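Local coordinates for protein DNA ligase (Archaeoglobus fulgidus, PDB 3GDE) that probably seals nicks in double-stranded DNA during replication, recombination and repair, using ATP by way of an adenylated lysine, at residues E210-E213 with G214-M218; H261-G264 with S265-T268; V285-I288 with K289-V292; L352-R355 with E356-K359; I377-S381 with V382-R386. One frame throughout, in Å; residues are numbered along the deposited sequence.

Contact 1. Residues E210-E213 with G214-M218; sequences EGEE and GLRKM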
# COMPACT_ATOMS: atom_id res chain seq x y z
N GLU A 210 6.73 -23.61 13.31
CA GLU A 210 8.18 -23.70 13.52
C GLU A 210 8.75 -22.65 14.47
O GLU A 210 9.96 -22.61 14.70
CB GLU A 210 8.93 -23.63 12.17
CG GLU A 210 8.57 -24.70 11.14
CD GLU A 210 9.04 -26.09 11.52
OE1 GLU A 210 8.25 -27.05 11.37
OE2 GLU A 210 10.21 -26.24 11.97
N GLY A 211 7.89 -21.80 15.02
CA GLY A 211 8.32 -20.75 15.95
C GLY A 211 9.38 -19.79 15.43
O GLY A 211 9.53 -19.58 14.23
N GLU A 212 10.12 -19.22 16.37
CA GLU A 212 11.22 -18.28 16.10
C GLU A 212 12.27 -18.81 15.10
O GLU A 212 12.64 -18.11 14.15
CB GLU A 212 11.89 -17.89 17.43
CG GLU A 212 13.14 -17.03 17.28
CD GLU A 212 12.84 -15.58 16.94
OE1 GLU A 212 13.79 -14.86 16.57
OE2 GLU A 212 11.67 -15.15 17.06
N GLU A 213 12.73 -20.04 15.32
CA GLU A 213 13.74 -20.65 14.47
C GLU A 213 13.30 -20.78 13.01
O GLU A 213 14.10 -20.57 12.10
CB GLU A 213 14.20 -22.01 15.03
CG GLU A 213 13.07 -22.92 15.54
CD GLU A 213 12.81 -22.82 17.05
OE1 GLU A 213 13.14 -23.81 17.77
OE2 GLU A 213 12.27 -21.79 17.52
N GLY A 214 12.03 -21.11 12.79
CA GLY A 214 11.47 -21.23 11.44
C GLY A 214 11.35 -19.88 10.73
O GLY A 214 11.47 -19.81 9.51
N LEU A 215 11.12 -18.83 11.51
CA LEU A 215 11.02 -17.48 10.96
C LEU A 215 12.38 -16.90 10.56
O LEU A 215 12.48 -16.21 9.55
CB LEU A 215 10.32 -16.54 11.95
CG LEU A 215 8.83 -16.71 12.20
CD1 LEU A 215 8.42 -15.83 13.36
CD2 LEU A 215 8.00 -16.40 10.95
N ARG A 216 13.42 -17.19 11.35
CA ARG A 216 14.78 -16.75 11.04
C ARG A 216 15.29 -17.41 9.77
O ARG A 216 16.06 -16.81 9.04
CB ARG A 216 15.74 -17.09 12.19
CG ARG A 216 15.64 -16.20 13.40
CD ARG A 216 16.45 -16.81 14.53
NE ARG A 216 16.42 -16.01 15.75
CZ ARG A 216 17.37 -15.16 16.13
NH1 ARG A 216 18.45 -14.96 15.38
NH2 ARG A 216 17.23 -14.49 17.27
N LYS A 217 14.84 -18.63 9.53
CA LYS A 217 15.25 -19.46 8.40
C LYS A 217 14.61 -19.06 7.07
O LYS A 217 15.00 -19.57 6.01
CB LYS A 217 14.90 -20.92 8.70
CG LYS A 217 15.91 -21.95 8.20
CD LYS A 217 15.46 -23.38 8.55
CE LYS A 217 15.46 -23.64 10.06
NZ LYS A 217 14.86 -24.97 10.39
N MET A 218 13.62 -18.17 7.11
CA MET A 218 12.97 -17.71 5.87
C MET A 218 13.91 -16.86 5.01
O MET A 218 14.64 -16.00 5.52
CB MET A 218 11.66 -16.97 6.16
CG MET A 218 10.62 -17.83 6.87
SD MET A 218 9.00 -17.07 7.01
CE MET A 218 8.32 -17.40 5.39
O HOH W 1 12.21 -24.56 10.98

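Contact 2. Residues H261-G264 with S265-T268; sequences HWDG and SRVT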
# COMPACT_ATOMS: atom_id res chain seq x y z
N HIS A 261 12.72 -9.19 -10.72
CA HIS A 261 13.01 -10.57 -10.37
C HIS A 261 13.18 -11.43 -11.64
O HIS A 261 12.31 -11.43 -12.51
CB HIS A 261 11.88 -11.15 -9.53
CG HIS A 261 11.70 -10.48 -8.20
ND1 HIS A 261 11.98 -11.11 -7.01
CD2 HIS A 261 11.23 -9.25 -7.88
CE1 HIS A 261 11.71 -10.29 -6.01
NE2 HIS A 261 11.26 -9.16 -6.51
N TRP A 262 14.29 -12.17 -11.71
CA TRP A 262 14.66 -12.92 -12.93
C TRP A 262 15.97 -13.70 -12.75
O TRP A 262 16.95 -13.12 -12.28
CB TRP A 262 14.84 -11.88 -14.06
CG TRP A 262 15.76 -12.28 -15.20
CD1 TRP A 262 17.09 -12.01 -15.32
CD2 TRP A 262 15.39 -13.00 -16.39
NE1 TRP A 262 17.58 -12.51 -16.51
CE2 TRP A 262 16.56 -13.13 -17.18
CE3 TRP A 262 14.19 -13.54 -16.86
CZ2 TRP A 262 16.55 -13.79 -18.42
CZ3 TRP A 262 14.19 -14.19 -18.09
CH2 TRP A 262 15.36 -14.31 -18.85
N ASP A 263 16.08 -14.99 -13.06
CA ASP A 263 15.10 -16.08 -13.06
C ASP A 263 15.77 -17.39 -13.52
O ASP A 263 16.14 -18.19 -12.66
CB ASP A 263 13.81 -15.82 -13.81
CG ASP A 263 12.87 -17.01 -13.73
OD1 ASP A 263 12.97 -17.79 -12.76
OD2 ASP A 263 12.05 -17.16 -14.64
N GLY A 264 15.99 -17.65 -14.82
CA GLY A 264 15.73 -16.74 -15.95
C GLY A 264 14.86 -17.37 -17.03
O GLY A 264 15.32 -17.65 -18.14
N SER A 265 13.59 -17.57 -16.69
CA SER A 265 12.59 -18.10 -17.61
C SER A 265 11.44 -17.10 -17.70
O SER A 265 10.73 -17.04 -18.71
CB SER A 265 12.06 -19.44 -17.08
OG SER A 265 13.07 -20.16 -16.37
N ARG A 266 11.26 -16.31 -16.64
CA ARG A 266 10.28 -15.24 -16.60
C ARG A 266 10.74 -14.06 -15.72
O ARG A 266 11.59 -14.21 -14.84
CB ARG A 266 8.92 -15.75 -16.12
CG ARG A 266 8.86 -16.15 -14.66
CD ARG A 266 7.45 -16.10 -14.13
NE ARG A 266 7.35 -16.78 -12.85
CZ ARG A 266 6.55 -16.41 -11.85
NH1 ARG A 266 5.78 -15.33 -11.96
NH2 ARG A 266 6.54 -17.11 -10.72
N VAL A 267 10.16 -12.89 -15.99
CA VAL A 267 10.44 -11.67 -15.26
C VAL A 267 9.18 -11.27 -14.51
O VAL A 267 8.07 -11.37 -15.06
CB VAL A 267 10.83 -10.52 -16.24
CG1 VAL A 267 11.00 -9.18 -15.52
CG2 VAL A 267 12.10 -10.86 -17.02
N THR A 268 9.33 -10.86 -13.26
CA THR A 268 8.31 -10.06 -12.57
C THR A 268 8.90 -8.72 -12.15
O THR A 268 10.07 -8.63 -11.74
CB THR A 268 7.71 -10.75 -11.32
OG1 THR A 268 8.76 -11.27 -10.51
CG2 THR A 268 6.73 -11.87 -11.71

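Contact 3. Residues V285-I288 with K289-V292; sequences VEEI and KKSV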
# COMPACT_ATOMS: atom_id res chain seq x y z
N VAL A 285 10.72 -5.45 -19.61
CA VAL A 285 10.82 -6.91 -19.47
C VAL A 285 11.78 -7.53 -20.51
O VAL A 285 12.71 -8.26 -20.14
CB VAL A 285 9.41 -7.59 -19.48
CG1 VAL A 285 9.49 -9.10 -19.67
CG2 VAL A 285 8.68 -7.28 -18.18
N GLU A 286 11.56 -7.22 -21.79
CA GLU A 286 12.42 -7.73 -22.87
C GLU A 286 13.87 -7.31 -22.72
O GLU A 286 14.78 -8.13 -22.92
CB GLU A 286 11.89 -7.35 -24.25
CG GLU A 286 10.69 -8.16 -24.73
CD GLU A 286 10.96 -9.67 -24.84
OE1 GLU A 286 9.98 -10.45 -24.77
OE2 GLU A 286 12.13 -10.09 -25.01
N GLU A 287 14.10 -6.04 -22.35
CA GLU A 287 15.45 -5.51 -22.16
C GLU A 287 16.19 -6.18 -21.01
O GLU A 287 17.41 -6.33 -21.06
CB GLU A 287 15.43 -3.99 -21.93
CG GLU A 287 14.82 -3.20 -23.06
CD GLU A 287 15.74 -3.07 -24.26
OE1 GLU A 287 16.99 -3.17 -24.10
OE2 GLU A 287 15.21 -2.85 -25.38
N ILE A 288 15.44 -6.56 -19.98
CA ILE A 288 15.99 -7.32 -18.86
C ILE A 288 16.45 -8.72 -19.30
O ILE A 288 17.53 -9.19 -18.92
CB ILE A 288 14.96 -7.36 -17.69
CG1 ILE A 288 15.06 -6.07 -16.87
CG2 ILE A 288 15.15 -8.59 -16.81
CD1 ILE A 288 13.76 -5.60 -16.29
N LYS A 289 15.63 -9.37 -20.13
CA LYS A 289 15.94 -10.70 -20.66
C LYS A 289 17.19 -10.73 -21.52
O LYS A 289 17.92 -11.73 -21.52
CB LYS A 289 14.74 -11.28 -21.42
CG LYS A 289 13.53 -11.49 -20.53
CD LYS A 289 12.40 -12.19 -21.24
CE LYS A 289 11.35 -12.61 -20.23
NZ LYS A 289 10.09 -13.10 -20.87
N LYS A 290 17.47 -9.65 -22.24
CA LYS A 290 18.72 -9.60 -23.01
C LYS A 290 19.91 -8.99 -22.27
O LYS A 290 21.05 -9.36 -22.54
CB LYS A 290 18.55 -9.00 -24.42
CG LYS A 290 17.81 -7.69 -24.51
CD LYS A 290 17.86 -7.17 -25.93
CE LYS A 290 16.69 -6.24 -26.22
NZ LYS A 290 16.88 -5.53 -27.53
N SER A 291 19.65 -8.09 -21.32
CA SER A 291 20.74 -7.34 -20.69
C SER A 291 21.16 -7.83 -19.30
O SER A 291 22.27 -7.52 -18.84
CB SER A 291 20.43 -5.85 -20.65
OG SER A 291 20.15 -5.35 -21.95
N VAL A 292 20.28 -8.56 -18.61
CA VAL A 292 20.65 -8.98 -17.25
C VAL A 292 20.87 -10.48 -17.07
O VAL A 292 20.22 -11.32 -17.71
CB VAL A 292 19.75 -8.32 -16.12
CG1 VAL A 292 19.29 -6.90 -16.49
CG2 VAL A 292 18.58 -9.19 -15.76

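Contact 4. Residues L352-R355 with E356-K359; sequences LPLR and ERRK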
# COMPACT_ATOMS: atom_id res chain seq x y z
N LEU A 352 25.43 -8.60 2.76
CA LEU A 352 26.62 -7.85 2.33
C LEU A 352 26.29 -6.38 2.69
O LEU A 352 25.14 -5.98 2.57
CB LEU A 352 26.95 -8.11 0.85
CG LEU A 352 27.02 -9.60 0.46
CD1 LEU A 352 27.39 -9.79 -1.03
CD2 LEU A 352 27.97 -10.42 1.34
N PRO A 353 27.29 -5.55 3.01
CA PRO A 353 28.27 -4.74 2.35
C PRO A 353 27.81 -4.18 1.00
O PRO A 353 27.86 -4.87 -0.02
CB PRO A 353 29.51 -5.62 2.43
CG PRO A 353 29.37 -6.11 3.97
CD PRO A 353 27.84 -5.83 4.35
N LEU A 354 27.32 -2.94 1.05
CA LEU A 354 26.91 -2.19 -0.14
C LEU A 354 27.96 -2.26 -1.25
O LEU A 354 27.62 -2.56 -2.40
CB LEU A 354 26.60 -0.73 0.23
CG LEU A 354 25.94 0.16 -0.83
CD1 LEU A 354 24.90 1.08 -0.20
CD2 LEU A 354 26.97 0.99 -1.60
N ARG A 355 29.22 -2.00 -0.90
CA ARG A 355 30.33 -2.06 -1.86
C ARG A 355 30.48 -3.44 -2.51
O ARG A 355 30.83 -3.54 -3.70
CB ARG A 355 31.65 -1.60 -1.22
CG ARG A 355 32.10 -2.41 -0.01
CD ARG A 355 33.20 -1.70 0.81
NE ARG A 355 32.88 -1.73 2.24
CZ ARG A 355 32.92 -2.81 3.01
NH1 ARG A 355 33.28 -4.00 2.52
NH2 ARG A 355 32.59 -2.72 4.30
N GLU A 356 30.18 -4.50 -1.74
CA GLU A 356 30.17 -5.88 -2.24
C GLU A 356 28.94 -6.18 -3.11
O GLU A 356 29.04 -6.87 -4.13
CB GLU A 356 30.26 -6.87 -1.08
CG GLU A 356 31.55 -6.78 -0.28
CD GLU A 356 31.76 -7.97 0.65
OE1 GLU A 356 32.26 -7.74 1.78
OE2 GLU A 356 31.45 -9.12 0.25
N ARG A 357 27.77 -5.67 -2.70
CA ARG A 357 26.57 -5.79 -3.53
C ARG A 357 26.77 -5.07 -4.86
O ARG A 357 26.39 -5.59 -5.90
CB ARG A 357 25.33 -5.24 -2.82
CG ARG A 357 25.03 -5.87 -1.47
CD ARG A 357 23.59 -5.63 -1.06
NE ARG A 357 23.23 -4.21 -1.07
CZ ARG A 357 23.48 -3.35 -0.09
NH1 ARG A 357 24.12 -3.74 1.01
NH2 ARG A 357 23.09 -2.09 -0.20
N ARG A 358 27.39 -3.90 -4.81
CA ARG A 358 27.69 -3.12 -6.01
C ARG A 358 28.48 -3.94 -7.05
O ARG A 358 28.13 -3.98 -8.23
CB ARG A 358 28.42 -1.82 -5.63
CG ARG A 358 28.86 -0.95 -6.80
CD ARG A 358 27.69 -0.20 -7.43
NE ARG A 358 27.98 0.17 -8.82
CZ ARG A 358 27.22 0.96 -9.57
NH1 ARG A 358 26.10 1.49 -9.09
NH2 ARG A 358 27.59 1.23 -10.82
N LYS A 359 29.53 -4.62 -6.60
CA LYS A 359 30.30 -5.52 -7.46
C LYS A 359 29.41 -6.59 -8.10
O LYS A 359 29.47 -6.80 -9.32
CB LYS A 359 31.44 -6.16 -6.67
CG LYS A 359 32.62 -5.24 -6.46
CD LYS A 359 33.53 -5.75 -5.35
CE LYS A 359 34.54 -4.68 -4.94
NZ LYS A 359 35.04 -4.92 -3.54

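Contact 5. Residues I377-S381 with V382-R386; sequences IVTDS and VDEVR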
# COMPACT_ATOMS: atom_id res chain seq x y z
N ILE A 377 29.84 7.14 -7.21
CA ILE A 377 31.16 7.56 -6.76
C ILE A 377 31.30 7.24 -5.28
O ILE A 377 30.30 7.10 -4.57
CB ILE A 377 31.45 9.06 -7.04
CG1 ILE A 377 30.39 9.96 -6.40
CG2 ILE A 377 31.57 9.30 -8.55
CD1 ILE A 377 30.88 11.35 -6.03
N VAL A 378 32.54 7.09 -4.82
CA VAL A 378 32.83 6.91 -3.41
C VAL A 378 33.80 8.02 -3.01
O VAL A 378 34.82 8.20 -3.66
CB VAL A 378 33.41 5.50 -3.10
CG1 VAL A 378 33.43 5.24 -1.60
CG2 VAL A 378 32.59 4.41 -3.78
N THR A 379 33.47 8.77 -1.97
CA THR A 379 34.18 10.01 -1.69
C THR A 379 33.97 10.54 -0.28
O THR A 379 32.97 10.22 0.36
CB THR A 379 33.79 11.12 -2.72
OG1 THR A 379 34.62 12.28 -2.53
CG2 THR A 379 32.32 11.51 -2.59
N ASP A 380 34.93 11.33 0.19
CA ASP A 380 34.78 12.12 1.42
C ASP A 380 34.74 13.61 1.11
O ASP A 380 34.65 14.44 2.02
CB ASP A 380 35.87 11.78 2.46
CG ASP A 380 37.30 11.99 1.94
OD1 ASP A 380 38.24 11.48 2.61
OD2 ASP A 380 37.51 12.66 0.90
N SER A 381 34.79 13.95 -0.18
CA SER A 381 34.84 15.34 -0.63
C SER A 381 33.45 15.94 -0.85
O SER A 381 32.71 15.50 -1.73
CB SER A 381 35.67 15.43 -1.92
OG SER A 381 35.84 16.77 -2.34
N VAL A 382 33.11 16.95 -0.05
CA VAL A 382 31.85 17.70 -0.21
C VAL A 382 31.73 18.32 -1.61
O VAL A 382 30.63 18.43 -2.15
CB VAL A 382 31.66 18.78 0.91
CG1 VAL A 382 30.47 19.69 0.61
CG2 VAL A 382 31.46 18.13 2.26
N ASP A 383 32.86 18.71 -2.19
CA ASP A 383 32.90 19.33 -3.51
C ASP A 383 32.60 18.34 -4.62
O ASP A 383 31.97 18.69 -5.63
CB ASP A 383 34.26 20.00 -3.76
CG ASP A 383 34.45 21.27 -2.95
OD1 ASP A 383 35.55 21.87 -3.03
OD2 ASP A 383 33.52 21.68 -2.22
N GLU A 384 33.07 17.10 -4.45
CA GLU A 384 32.80 16.03 -5.41
C GLU A 384 31.31 15.65 -5.44
O GLU A 384 30.74 15.48 -6.52
CB GLU A 384 33.67 14.80 -5.14
CG GLU A 384 35.04 14.85 -5.80
CD GLU A 384 35.65 13.46 -6.01
OE1 GLU A 384 35.21 12.49 -5.34
OE2 GLU A 384 36.58 13.33 -6.85
N VAL A 385 30.70 15.53 -4.27
CA VAL A 385 29.27 15.21 -4.18
C VAL A 385 28.38 16.36 -4.66
O VAL A 385 27.34 16.11 -5.26
CB VAL A 385 28.86 14.60 -2.79
CG1 VAL A 385 29.64 15.20 -1.66
CG2 VAL A 385 27.34 14.70 -2.54
N ARG A 386 28.81 17.60 -4.43
CA ARG A 386 28.10 18.77 -5.00
C ARG A 386 28.17 18.82 -6.53
O ARG A 386 27.22 19.26 -7.19
CB ARG A 386 28.58 20.08 -4.38
CG ARG A 386 27.72 21.28 -4.78
CD ARG A 386 27.80 22.43 -3.78
NE ARG A 386 26.74 22.37 -2.77
CZ ARG A 386 26.93 22.24 -1.46
NH1 ARG A 386 28.16 22.16 -0.95
NH2 ARG A 386 25.89 22.21 -0.65

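Contact 1. Residues E210-E213 with G214-M218
E212 and R216 face each other one turn apart near the C-terminal end of helix 200-216, an i to i+4 acid-base pair beside a kink in the helix. CG of E212 stands anti to the backbone N (chi1 174°) and the chain then bends at chi2, which swings the carboxylate round to R216, whose own chain runs extended from CG to NE. The salt bridge uses the inner nitrogen, with R216 NE 3.0 Å from E212 OE1; the two planar groups stand 69° apart, so they meet by a single slanting bond and not as a flat two-pronged pair. The place of OE1 is less sure, because the model sets it too close to a neighbouring atom. E212 OE2 also accepts from the backbone N of D186, which ties this turn to the start of helix 187-197. Replacing E212 with an alanine would probably leave R216 NE without its acidic mate and the D186 amide without its acceptor.

The kink falls at G211, whose positive phi (57°) suits glycine: E212 N and E213 N lack any backward bond, and the ladder resumes with G214 N to E210 O and L215 N to G211 O, both 3.2 Å, then R216 N to E212 O at 3.0 Å. G214, without a side chain, lets E210 CB pack 3.6 Å from its CA. L215 packs on V190 and A193 of helix 187-197. On the solvent side K217 bends at chi3, and one water joins the two charges, donating to E210 OE2 at 2.8 Å and accepting from K217 NZ at 2.7 Å.

Contact 2. Residues H261-G264 with S265-T268
H261 and T268 hold each other through a reciprocal pair of backbone bonds, H261 N to T268 O at 2.9 Å and nearly straight (168°), and T268 N to H261 O at 3.1 Å. The carboxylate of D263 reaches across the turn: OD2 lies toward the amides of S265 and R266, but the separation from R266 N is implausibly short and cis peptides precede D263 and G264, so the details of this grip are doubtful. R266 O is bonded by H223 NE2.

Together the residues make a beta hairpin, in which strand 256-262 turns back antiparallel into strand 268-271, with H261 and T268 as a hydrogen-bonded pair and V267 CA adding a C-H contact to H261 O at 3.3 Å. On the H261 face, T268 OG1 sits 3.3 Å from H261 CB; this hydroxyl is buried without a polar partner, whereas the imidazole NE2 bonds to Q259 OE1 and its ring meets Y270 at about a right angle.

W262 and V267 pack together. CG1 of V267 stands anti to the backbone N (chi1 175°), which leaves CG2 to touch the indole at CE3, 3.4 Å away. R266 O approaches the same ring at CE3, near its plane, while G264 CA lies 3.5 Å above one face, toward the rim. The indole NE1 bonds to V292 O, and V267 packs on V285 and I288 of helix 282-291.

Contact 3. Residues V285-I288 with K289-V292
V285-I288 and K289-V292 pair side chain with side chain along the last turns of helix 282-291, where I288 and the chain of K289 lie on W262 of strand 256-262, I288 also on V260, while K290 is exposed. The backbone frame is regular to the end: K289 N reaches V285 O at 3.1 Å, and V292, the first residue to leave helical angles, still gives its N to I288 O at 2.8 Å.

E287 and K290 run side by side. The glutamate bends at chi2 (-75°), bringing its carboxylate alongside the extended lysine chain, with OE1 3.7 Å from K290 CE and OE2 in a long salt bridge of 3.8 Å to K290 NZ. A leucine in place of E287 would probably leave the K290 ammonium without this negative charge and freer to swing outward. K289 lays its chain along V285 instead, CG resting 3.4 Å from V285 O.

Near the helix end, E287 O accepts from S291 N at 2.9 Å. S291 OG also lies close to that carbonyl, in a weak and unsettled bond, for the hydroxyl has a partner in S368 OG. On the buried side the I288 and V292 side chains lie side by side and point the same way. CG2 of I288, anti to its amide nitrogen, touches CG2 of V292 at 3.6 Å.

Contact 4. Residues L352-R355 with E356-K359
R357 folds back over L352 and L354 at the N-terminal start of helix 354-364, where P353 occupies the N-cap position. Its chain bends at chi3 (-55°), laying the guanidinium beside the segment that enters the helix. NH1 donates to L352 O at 2.9 Å; the oxygen lies almost in the guanidinium plane, but the nitrogen stands 40° out of the carbonyl plane, so the bond is not aimed at a lone pair. L354 CA lies 3.3 Å above one face of the group, toward its rim, and NH2 rests against L354 CD1. NE forms a salt bridge with D341 OD1 and NH1 has a second acceptor in S407 O, so this buried cation is gripped from several directions and is probably kept from turning.

Among the main-chain acceptors, P353 O takes the amide of R357 at 2.8 Å and L354 O that of R358, also at 2.8 Å. R355 O receives K359 N only weakly, at 3.4 Å. At the head of the helix the backbones of L354 and R355 bond with those of S407 and P405. R358 NE forms a salt bridge with E362 OE1, and NH1 donates to A374 O; its side chain lies about 4 Å from that of E250, a predicted ATP-binding residue.

E356 lies alongside the proline ring, its OE1 3.5 Å from P353 CB. A carboxylate in the first turn would probably be favoured by the helix dipole. The same OE1 makes a long salt bridge with R355 NH1, 3.9 Å away.

Contact 5. Residues I377-S381 with V382-R386
Side-chain hydrogen bonding centres on T379 and E384. T379 OG1 donates to E384 OE1 at 2.9 Å, meeting the carboxylate on its anti side and 33° out of its plane. The same hydroxyl accepts from S381 N at 2.9 Å in a fairly straight bond (162°), which closes an ST turn. With OG1 anti to the amide nitrogen of T379 (chi1 -173°), the oxygen projects into the bend and can serve both partners, so the threonine fixes the turn and steadies the carboxylate end of E384.

Capping comes from S381, at the N-cap. Its OG accepts from E384 N at 3.5 Å, a weak bond, while S381 O takes V385 N at 3.2 Å and, weakly, E384 N as well. The serine hydroxyl thus caps the E384 amide, while the V385 bond is the first regular helical one.

Packing is tight at V385, whose CG1 sits 3.1 Å from S381 O. S381 CB meets E384 CB at 3.8 Å, and I377 CD1 approaches E384 O at 4.2 Å. Beyond the segments, V382 and V385 rest on L237 of helix 237-243, and I377 and V385 on V249, while R386 forms a salt bridge with E238.

Strand 371-379 thus passes into helix 382-394 through an ST turn followed by a serine N-cap, in the adenylation domain, with the side chain of I377 about 7 Å from that of E250, a predicted ATP-binding residue.

How the contacts relate
The five contacts follow one another along the chain without interleaving. Contact 1 ends helix 200-216, whereas contacts 2 to 5 belong to the ATP-dependent ligase domain; contact 1 comes no nearer than about 13 Å, between nearest atoms, to contact 2 or contact 4. Contacts 2 and 3 touch, their centres 9 Å apart: the hairpin packs on helix 282-291. Contacts 4 and 5, centres 19 Å apart, lie on helix 354-364 and on strand 371-379 with helix 382-394, and their nearest atoms are about 7 Å apart. Contacts 2 and 5 both reach the strand network of the domain, their centres 36 Å apart. The last four are local turns, caps and helix ends spread over the domain that probably carries the adenylated lysine.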